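Local coordinates for ERPP protein (Borrelia burgdorferi, PDB 4BOB) that is an outer surface lipoprotein of the Lyme disease spirochaete that binds the complement regulator factor H, probably helping the bacterium to resist complement attack, at residues G52-R57 and I63-N68; T75-K80 and N85-A90; K38-D43 and A130-F135. All coordinates share one frame; numbering follows the deposited sequence.

Interaction 1 (G52-R57 and I63-N68); sequences GDLVVR and IDTGLN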
loop_
_atom_site.group_PDB
_atom_site.type_symbol
_atom_site.label_atom_id
_atom_site.label_comp_id
_atom_site.label_asym_id
_atom_site.label_seq_id
_atom_site.Cartn_x
_atom_site.Cartn_y
_atom_site.Cartn_z
ATOM N N GLY A 52 -10.634 -2.882 -2.444
ATOM C CA GLY A 52 -11.384 -2.045 -1.495
ATOM C C GLY A 52 -10.842 -0.624 -1.374
ATOM O O GLY A 52 -10.322 -0.063 -2.347
ATOM N N ASP A 53 -10.982 -0.047 -0.171
ATOM C CA ASP A 53 -10.415 1.260 0.185
ATOM C C ASP A 53 -9.360 1.147 1.293
ATOM O O ASP A 53 -9.496 0.343 2.222
ATOM C CB ASP A 53 -11.504 2.215 0.685
ATOM C CG ASP A 53 -12.590 2.453 -0.340
ATOM O OD1 ASP A 53 -13.156 1.443 -0.771
ATOM O OD2 ASP A 53 -12.884 3.627 -0.697
ATOM N N LEU A 54 -8.339 2.001 1.197
ATOM C CA LEU A 54 -7.196 2.002 2.095
ATOM C C LEU A 54 -7.176 3.314 2.861
ATOM O O LEU A 54 -7.173 4.394 2.253
ATOM C CB LEU A 54 -5.902 1.853 1.288
ATOM C CG LEU A 54 -4.581 1.645 2.042
ATOM C CD1 LEU A 54 -4.409 0.203 2.486
ATOM C CD2 LEU A 54 -3.408 2.033 1.153
ATOM N N VAL A 55 -7.140 3.204 4.190
ATOM C CA VAL A 55 -7.282 4.336 5.101
ATOM C C VAL A 55 -5.914 4.761 5.632
ATOM O O VAL A 55 -5.377 4.158 6.585
ATOM C CB VAL A 55 -8.217 3.985 6.281
ATOM C CG1 VAL A 55 -8.209 5.085 7.342
ATOM C CG2 VAL A 55 -9.639 3.746 5.782
ATOM N N VAL A 56 -5.352 5.803 5.023
ATOM C CA VAL A 56 -4.007 6.227 5.383
ATOM C C VAL A 56 -4.123 7.285 6.481
ATOM O O VAL A 56 -4.844 8.286 6.338
ATOM C CB VAL A 56 -3.188 6.719 4.161
ATOM C CG1 VAL A 56 -1.700 6.678 4.483
ATOM C CG2 VAL A 56 -3.455 5.846 2.941
ATOM N N ARG A 57 -3.425 7.025 7.584
ATOM C CA ARG A 57 -3.525 7.820 8.802
ATOM C C ARG A 57 -2.115 8.238 9.241
ATOM O O ARG A 57 -1.168 7.450 9.178
ATOM C CB ARG A 57 -4.221 7.001 9.906
ATOM C CG ARG A 57 -4.676 7.797 11.136
ATOM C CD ARG A 57 -4.602 6.964 12.409
ATOM N NE ARG A 57 -5.295 5.677 12.270
ATOM C CZ ARG A 57 -4.897 4.526 12.826
ATOM N NH1 ARG A 57 -3.782 4.463 13.564
ATOM N NH2 ARG A 57 -5.611 3.412 12.632
ATOM N N ILE A 63 3.285 6.592 9.792
ATOM C CA ILE A 63 2.006 6.485 9.098
ATOM C C ILE A 63 1.472 5.110 9.486
ATOM O O ILE A 63 2.251 4.153 9.568
ATOM C CB ILE A 63 2.172 6.471 7.527
ATOM C CG1 ILE A 63 3.182 7.520 6.993
ATOM C CG2 ILE A 63 0.820 6.586 6.823
ATOM C CD1 ILE A 63 2.599 8.848 6.547
ATOM N N ASP A 64 0.170 5.000 9.732
ATOM C CA ASP A 64 -0.502 3.701 9.647
ATOM C C ASP A 64 -1.352 3.743 8.399
ATOM O O ASP A 64 -1.891 4.795 8.048
ATOM C CB ASP A 64 -1.425 3.398 10.839
ATOM C CG ASP A 64 -2.004 1.966 10.781
ATOM O OD1 ASP A 64 -1.214 1.016 10.880
ATOM O OD2 ASP A 64 -3.229 1.775 10.622
ATOM N N THR A 65 -1.477 2.597 7.744
ATOM C CA THR A 65 -2.470 2.398 6.692
ATOM C C THR A 65 -3.163 1.060 6.939
ATOM O O THR A 65 -2.514 0.073 7.318
ATOM C CB THR A 65 -1.847 2.392 5.284
ATOM O OG1 THR A 65 -1.372 1.086 4.994
ATOM C CG2 THR A 65 -0.679 3.383 5.166
ATOM N N GLY A 66 -4.477 1.045 6.726
ATOM C CA GLY A 66 -5.315 -0.129 7.003
ATOM C C GLY A 66 -6.302 -0.467 5.896
ATOM O O GLY A 66 -6.881 0.415 5.250
ATOM N N LEU A 67 -6.495 -1.764 5.698
ATOM C CA LEU A 67 -7.330 -2.278 4.623
ATOM C C LEU A 67 -8.727 -2.622 5.122
ATOM O O LEU A 67 -8.902 -3.498 5.980
ATOM C CB LEU A 67 -6.699 -3.532 3.983
ATOM C CG LEU A 67 -7.406 -4.138 2.736
ATOM C CD1 LEU A 67 -7.845 -3.095 1.699
ATOM C CD2 LEU A 67 -6.520 -5.187 2.090
ATOM N N ASN A 68 -9.712 -1.923 4.554
ATOM C CA ASN A 68 -11.118 -2.332 4.614
ATOM C C ASN A 68 -11.537 -2.978 3.298
ATOM O O ASN A 68 -12.057 -2.315 2.421
ATOM C CB ASN A 68 -11.997 -1.130 4.893
ATOM C CG ASN A 68 -11.523 -0.361 6.070
ATOM O OD1 ASN A 68 -10.929 0.695 5.923
ATOM N ND2 ASN A 68 -11.715 -0.917 7.243
#
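Val55 and Gly66, like Asp53 with Asn68 and Arg57 with Asp64, form antiparallel hydrogen-bonded pairs, and between them supply five backbone bonds. Val55 N to Gly66 O measures 3.0 Å and is nearly straight, whereas the return bond from Gly66 N to Val55 O, at 3.2 Å, is more bent. At the Arg57 end both directions are again used, with Arg57 N 2.7 Å from Asp64 O. In the intervening non-hydrogen-bonded pairs the alpha carbons join in, Thr65 CA making a CA-H...O contact with Val55 O. The arrangement is a beta hairpin of strands 48-58 and 63-69, the segments 52-57 and 63-68 running at 161° to each other within the large antiparallel sheet; strands 34-42 and 72-79 continue that sheet beyond it.

Apolar contacts gather on the face that carries Leu54, Val56, Thr65 and Leu67. Val56 CG1, held anti to its own N (chi1 -160°), reaches Ile63 CG2 at 3.4 Å and Thr65 CG2 at 3.5 Å. Val56 and Thr65 lie side by side and point the same way. Leu54 CD1 leans over the peptide at Gly66, while the hydroxyl of Thr65 is bonded to Phe77 O on the next strand.

Charge is confined to the other face. Asp64 OD2 sits over one face of the Arg57 guanidinium, 3.5 Å from NH2, the two planar groups being only 28° apart. No N-H is aimed at the oxygen, which makes this a salt bridge by charge alone. Arg57 NH1 has a second, weak and long ion pair with Glu59, and Asp53 OD1 pairs with Lys38.

Interaction 2 (T75-K80 and N85-A90); sequences TFFSLK and NNFIKA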
loop_
_atom_site.group_PDB
_atom_site.type_symbol
_atom_site.label_atom_id
_atom_site.label_comp_id
_atom_site.label_asym_id
_atom_site.label_seq_id
_atom_site.Cartn_x
_atom_site.Cartn_y
_atom_site.Cartn_z
ATOM N N THR A 75 -5.086 -3.580 9.881
ATOM C CA THR A 75 -3.851 -2.890 9.436
ATOM C C THR A 75 -3.106 -3.602 8.290
ATOM O O THR A 75 -2.851 -4.821 8.314
ATOM C CB THR A 75 -2.879 -2.614 10.630
ATOM O OG1 THR A 75 -3.367 -1.490 11.380
ATOM C CG2 THR A 75 -1.441 -2.309 10.154
ATOM N N PHE A 76 -2.714 -2.781 7.324
ATOM C CA PHE A 76 -2.156 -3.221 6.050
ATOM C C PHE A 76 -0.620 -3.153 6.109
ATOM O O PHE A 76 0.053 -4.178 6.037
ATOM C CB PHE A 76 -2.738 -2.325 4.944
ATOM C CG PHE A 76 -2.317 -2.707 3.566
ATOM C CD1 PHE A 76 -2.621 -3.971 3.063
ATOM C CD2 PHE A 76 -1.626 -1.812 2.766
ATOM C CE1 PHE A 76 -2.248 -4.336 1.775
ATOM C CE2 PHE A 76 -1.248 -2.167 1.479
ATOM C CZ PHE A 76 -1.568 -3.429 0.980
ATOM N N PHE A 77 -0.080 -1.944 6.253
ATOM C CA PHE A 77 1.341 -1.747 6.579
ATOM C C PHE A 77 1.523 -0.386 7.236
ATOM O O PHE A 77 0.724 0.526 7.000
ATOM C CB PHE A 77 2.263 -1.845 5.357
ATOM C CG PHE A 77 2.141 -0.682 4.390
ATOM C CD1 PHE A 77 2.584 0.597 4.729
ATOM C CD2 PHE A 77 1.611 -0.878 3.114
ATOM C CE1 PHE A 77 2.469 1.641 3.818
ATOM C CE2 PHE A 77 1.506 0.167 2.215
ATOM C CZ PHE A 77 1.924 1.418 2.566
ATOM N N SER A 78 2.591 -0.275 8.028
ATOM C CA SER A 78 2.954 0.934 8.758
ATOM C C SER A 78 4.466 1.196 8.666
ATOM O O SER A 78 5.238 0.342 8.243
ATOM C CB SER A 78 2.563 0.797 10.224
ATOM O OG SER A 78 3.420 -0.138 10.886
ATOM N N LEU A 79 4.874 2.383 9.098
ATOM C CA LEU A 79 6.250 2.874 8.925
ATOM C C LEU A 79 6.433 4.081 9.835
ATOM O O LEU A 79 5.476 4.811 10.061
ATOM C CB LEU A 79 6.457 3.263 7.474
ATOM C CG LEU A 79 5.553 4.420 7.044
ATOM C CD1 LEU A 79 6.370 5.705 6.950
ATOM C CD2 LEU A 79 4.816 4.137 5.733
ATOM N N LYS A 80 7.640 4.295 10.355
ATOM C CA LYS A 80 7.884 5.409 11.296
ATOM C C LYS A 80 8.324 6.710 10.591
ATOM O O LYS A 80 8.512 6.710 9.364
ATOM C CB LYS A 80 8.938 4.999 12.304
ATOM C CG LYS A 80 8.689 3.673 13.019
ATOM C CD LYS A 80 10.020 2.927 13.096
ATOM C CE LYS A 80 10.036 1.795 14.101
ATOM N NZ LYS A 80 11.271 0.975 13.900
ATOM N N ASN A 85 9.425 10.535 4.159
ATOM C CA ASN A 85 9.822 11.192 2.907
ATOM C C ASN A 85 9.925 10.163 1.790
ATOM O O ASN A 85 9.424 10.376 0.676
ATOM C CB ASN A 85 11.184 11.912 3.027
ATOM C CG ASN A 85 11.133 13.186 3.874
ATOM O OD1 ASN A 85 10.069 13.726 4.192
ATOM N ND2 ASN A 85 12.311 13.673 4.241
ATOM N N ASN A 86 10.602 9.054 2.120
ATOM C CA ASN A 86 10.662 7.859 1.266
ATOM C C ASN A 86 9.267 7.312 0.909
ATOM O O ASN A 86 9.036 6.783 -0.186
ATOM C CB ASN A 86 11.556 6.781 1.911
ATOM C CG ASN A 86 13.053 7.147 1.843
ATOM O OD1 ASN A 86 13.479 7.887 0.946
ATOM N ND2 ASN A 86 13.854 6.624 2.785
ATOM N N PHE A 87 8.319 7.462 1.816
ATOM C CA PHE A 87 6.972 7.066 1.496
ATOM C C PHE A 87 6.427 8.033 0.438
ATOM O O PHE A 87 6.100 7.622 -0.687
ATOM C CB PHE A 87 6.107 7.041 2.755
ATOM C CG PHE A 87 4.720 6.503 2.541
ATOM C CD1 PHE A 87 4.518 5.155 2.337
ATOM C CD2 PHE A 87 3.606 7.345 2.588
ATOM C CE1 PHE A 87 3.246 4.642 2.170
ATOM C CE2 PHE A 87 2.323 6.828 2.429
ATOM C CZ PHE A 87 2.143 5.470 2.215
ATOM N N ILE A 88 6.370 9.319 0.774
ATOM C CA ILE A 88 5.677 10.283 -0.075
ATOM C C ILE A 88 6.256 10.238 -1.491
ATOM O O ILE A 88 5.543 10.005 -2.480
ATOM C CB ILE A 88 5.707 11.693 0.560
ATOM C CG1 ILE A 88 4.806 11.697 1.807
ATOM C CG2 ILE A 88 5.229 12.751 -0.429
ATOM C CD1 ILE A 88 4.849 12.962 2.634
ATOM N N LYS A 89 7.564 10.437 -1.568
ATOM C CA LYS A 89 8.322 10.239 -2.805
ATOM C C LYS A 89 7.852 8.987 -3.534
ATOM O O LYS A 89 7.371 9.060 -4.663
ATOM C CB LYS A 89 9.812 10.135 -2.460
ATOM C CG LYS A 89 10.673 9.235 -3.338
ATOM C CD LYS A 89 11.121 9.906 -4.622
ATOM C CE LYS A 89 12.332 9.181 -5.222
ATOM N NZ LYS A 89 12.007 7.809 -5.717
ATOM N N ALA A 90 7.968 7.846 -2.858
ATOM C CA ALA A 90 7.641 6.534 -3.427
ATOM C C ALA A 90 6.221 6.445 -3.958
ATOM O O ALA A 90 5.971 5.917 -5.050
ATOM C CB ALA A 90 7.835 5.469 -2.367
#
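Phe77 and Phe87 meet rim to rim, neither ring lying over the face of the other, although their planes are turned by 68°. The pair is thus not a T-shaped stack: Phe87 CE1 lies in the plane of the Phe77 ring, at its edge, 3.5 Å from both Phe77 CE1 and Phe77 CZ, and so straddles the bond joining those two carbons. The centroids are 5.9 Å apart. This is strand-to-helix packing, in which helix 84-93, reached by a short turn from the outermost strand 72-79, presses one large side chain back onto the strand it has just left.

The two aromatic side chains approach from opposite directions. Phe87 CG stands anti to the backbone N (chi1 -174°), which extends the ring from the helix towards the strand. Phe77 emerges where the strand carries a classic beta bulge, Phe76 and Phe77 both being placed opposite Thr65. Phe76 makes no contact with the helix segment; its ring packs edge-to-face on Tyr152 instead.

Phe97, on strand 96-98 at the other border of the sheet, joins the cluster: it is edge-to-face with Phe87 and also meets the Phe77 ring. The helix contact therefore lies where the two outermost strands of a strongly curled sheet are drawn together, and it is a buried, wholly apolar one with no hydrogen bond between the segments.

Leu79 completes it, two residues along the strand from Phe77. Its side chain crosses Phe87 at about a right angle, and its CD2 methyl comes obliquely to the ring, 3.6 Å from Phe87 CD1 and 3.9 Å from Phe87 CE1.

Interaction 3 (K38-D43 and A130-F135); sequences KIKNKD and AEHIAF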
loop_
_atom_site.group_PDB
_atom_site.type_symbol
_atom_site.label_atom_id
_atom_site.label_comp_id
_atom_site.label_asym_id
_atom_site.label_seq_id
_atom_site.Cartn_x
_atom_site.Cartn_y
_atom_site.Cartn_z
ATOM N N LYS A 38 -8.807 4.307 -3.184
ATOM C CA LYS A 38 -9.126 2.983 -3.703
ATOM C C LYS A 38 -7.852 2.154 -3.898
ATOM O O LYS A 38 -6.850 2.662 -4.387
ATOM C CB LYS A 38 -9.882 3.091 -5.060
ATOM C CG LYS A 38 -11.396 3.284 -4.957
ATOM C CD LYS A 38 -12.095 1.952 -4.667
ATOM C CE LYS A 38 -13.556 2.115 -4.267
ATOM N NZ LYS A 38 -14.092 0.869 -3.657
ATOM N N ILE A 39 -7.906 0.882 -3.509
ATOM C CA ILE A 39 -6.835 -0.063 -3.820
ATOM C C ILE A 39 -7.375 -1.234 -4.628
ATOM O O ILE A 39 -8.487 -1.697 -4.395
ATOM C CB ILE A 39 -6.049 -0.561 -2.563
ATOM C CG1 ILE A 39 -4.960 -1.569 -2.981
ATOM C CG2 ILE A 39 -6.976 -1.119 -1.484
ATOM C CD1 ILE A 39 -3.685 -1.471 -2.181
ATOM N N LYS A 40 -6.554 -1.660 -5.591
ATOM C CA LYS A 40 -6.766 -2.862 -6.389
ATOM C C LYS A 40 -5.730 -3.970 -6.150
ATOM O O LYS A 40 -4.595 -3.701 -5.753
ATOM C CB LYS A 40 -6.637 -2.492 -7.855
ATOM C CG LYS A 40 -7.620 -1.473 -8.362
ATOM C CD LYS A 40 -7.218 -1.080 -9.765
ATOM C CE LYS A 40 -8.279 -0.211 -10.415
ATOM N NZ LYS A 40 -9.324 -1.049 -11.070
ATOM N N ASN A 41 -6.109 -5.211 -6.438
ATOM C CA ASN A 41 -5.109 -6.270 -6.630
ATOM C C ASN A 41 -5.288 -7.099 -7.901
ATOM O O ASN A 41 -6.350 -7.121 -8.545
ATOM C CB ASN A 41 -5.036 -7.217 -5.431
ATOM C CG ASN A 41 -6.343 -7.966 -5.173
ATOM O OD1 ASN A 41 -7.311 -7.900 -5.946
ATOM N ND2 ASN A 41 -6.376 -8.676 -4.062
ATOM N N LYS A 42 -4.219 -7.802 -8.238
ATOM C CA LYS A 42 -4.258 -8.768 -9.310
ATOM C C LYS A 42 -4.920 -10.048 -8.822
ATOM O O LYS A 42 -4.545 -10.616 -7.798
ATOM C CB LYS A 42 -2.859 -9.015 -9.845
ATOM C CG LYS A 42 -2.425 -7.892 -10.762
ATOM C CD LYS A 42 -1.431 -8.377 -11.794
ATOM C CE LYS A 42 -1.554 -7.635 -13.112
ATOM N NZ LYS A 42 -0.192 -7.308 -13.622
ATOM N N ASP A 43 -5.928 -10.483 -9.555
ATOM C CA ASP A 43 -6.681 -11.640 -9.149
ATOM C C ASP A 43 -5.973 -12.910 -9.598
ATOM O O ASP A 43 -4.843 -12.864 -10.110
ATOM C CB ASP A 43 -8.144 -11.548 -9.639
ATOM C CG ASP A 43 -8.305 -11.666 -11.165
ATOM O OD1 ASP A 43 -7.325 -11.836 -11.921
ATOM O OD2 ASP A 43 -9.460 -11.579 -11.601
ATOM N N ALA A 130 -5.607 5.428 -16.401
ATOM C CA ALA A 130 -5.315 6.067 -15.103
ATOM C C ALA A 130 -4.040 5.527 -14.478
ATOM O O ALA A 130 -3.990 4.337 -14.116
ATOM C CB ALA A 130 -6.479 5.860 -14.141
ATOM N N GLU A 131 -3.020 6.385 -14.350
ATOM C CA GLU A 131 -1.742 5.968 -13.771
ATOM C C GLU A 131 -2.010 5.574 -12.332
ATOM O O GLU A 131 -2.771 6.265 -11.645
ATOM C CB GLU A 131 -0.684 7.078 -13.806
ATOM C CG GLU A 131 -0.141 7.437 -15.182
ATOM C CD GLU A 131 1.118 8.300 -15.099
ATOM O OE1 GLU A 131 1.062 9.404 -14.504
ATOM O OE2 GLU A 131 2.171 7.859 -15.626
ATOM N N HIS A 132 -1.420 4.452 -11.902
ATOM C CA HIS A 132 -1.481 3.995 -10.508
ATOM C C HIS A 132 -0.104 3.770 -9.971
ATOM O O HIS A 132 0.824 3.529 -10.723
ATOM C CB HIS A 132 -2.159 2.640 -10.393
ATOM C CG HIS A 132 -3.628 2.654 -10.648
ATOM N ND1 HIS A 132 -4.157 2.915 -11.887
ATOM C CD2 HIS A 132 -4.672 2.354 -9.841
ATOM C CE1 HIS A 132 -5.472 2.822 -11.823
ATOM N NE2 HIS A 132 -5.810 2.475 -10.593
ATOM N N ILE A 133 0.001 3.795 -8.651
ATOM C CA ILE A 133 1.191 3.347 -7.942
ATOM C C ILE A 133 1.017 1.836 -7.732
ATOM O O ILE A 133 0.060 1.390 -7.089
ATOM C CB ILE A 133 1.340 4.101 -6.591
ATOM C CG1 ILE A 133 1.783 5.561 -6.808
ATOM C CG2 ILE A 133 2.306 3.394 -5.651
ATOM C CD1 ILE A 133 3.111 5.741 -7.525
ATOM N N ALA A 134 1.924 1.046 -8.295
ATOM C CA ALA A 134 1.843 -0.406 -8.173
ATOM C C ALA A 134 3.035 -0.923 -7.380
ATOM O O ALA A 134 4.137 -0.410 -7.548
ATOM C CB ALA A 134 1.811 -1.044 -9.553
ATOM N N PHE A 135 2.816 -1.931 -6.531
ATOM C CA PHE A 135 3.900 -2.598 -5.780
ATOM C C PHE A 135 3.529 -4.060 -5.465
ATOM O O PHE A 135 2.345 -4.411 -5.383
ATOM C CB PHE A 135 4.214 -1.836 -4.474
ATOM C CG PHE A 135 3.003 -1.645 -3.588
ATOM C CD1 PHE A 135 2.122 -0.601 -3.810
ATOM C CD2 PHE A 135 2.719 -2.533 -2.566
ATOM C CE1 PHE A 135 0.998 -0.435 -3.031
ATOM C CE2 PHE A 135 1.580 -2.372 -1.788
ATOM C CZ PHE A 135 0.724 -1.317 -2.016
#
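Lys40 brings the far end of its aliphatic chain against one corner of the His132 ring, the two side chains crossing at about a right angle, CE lying 3.7 Å and CD 3.9 Å from His132 NE2. The approach is oblique to the ring. A bend at the last torsion (chi4 -87°), after two extended ones, turns the ammonium aside from the imidazole: Lys40 NZ is 5.0 Å from His132 NE2 and forms its salt bridge with Asp50, on the neighbouring strand 48-58.

The imidazole is oriented by its own strand. His132 ND1 donates to Ala130 O at 2.6 Å, a bent bond (131° at the hydrogen) whose acceptor is tilted from the ring plane. This probably helps to set which nitrogen turns towards Lys40, while the ring also packs on Pro155.

Strands 34-42 and 131-139 are not partners in the antiparallel sheet. Strand 149-155 runs between them and bonds to Lys40 through the backbone of Ala153, so the segments meet through side chains reaching over an intervening strand, and the alpha carbons of Ile39 and His132 stay 9.5 Å apart. Because neighbouring residues of a strand point to alternate faces, Ile39 reaches across on the other side of the sheet. There its CD1 comes to 4.4 Å from Phe135 CZ, a loose apolar contact, with Ile39 also packed on Tyr152 and Ile154.

No hydrogen bond links the two segments. With ND1 acting as donor, a neutral His132 would present an unprotonated NE2 to the lysine methylenes, and the nearby ammonium might disfavour a second proton on the ring, an effect that its salt bridge with Asp50 would weaken.

From the N terminus, strand 34-42 opens the loop that interaction 3 closes only at residues 130-135, and the other two contacts are nested inside it. Interaction 1 closes first, joining strands 48-58 and 63-69 into a hairpin; interaction 2 follows in series, folding helix 84-93 back on strand 72-79. None of the loops cross. Backbone bonds connect them across the sheet, Gly52 O to Ile39 N between interactions 1 and 3, and Ile63 N to Leu79 O between interactions 1 and 2. Interactions 2 and 3, on opposite sides of the chain's centre, touch through the interior, where Phe76 packs against Phe135 and Ile39.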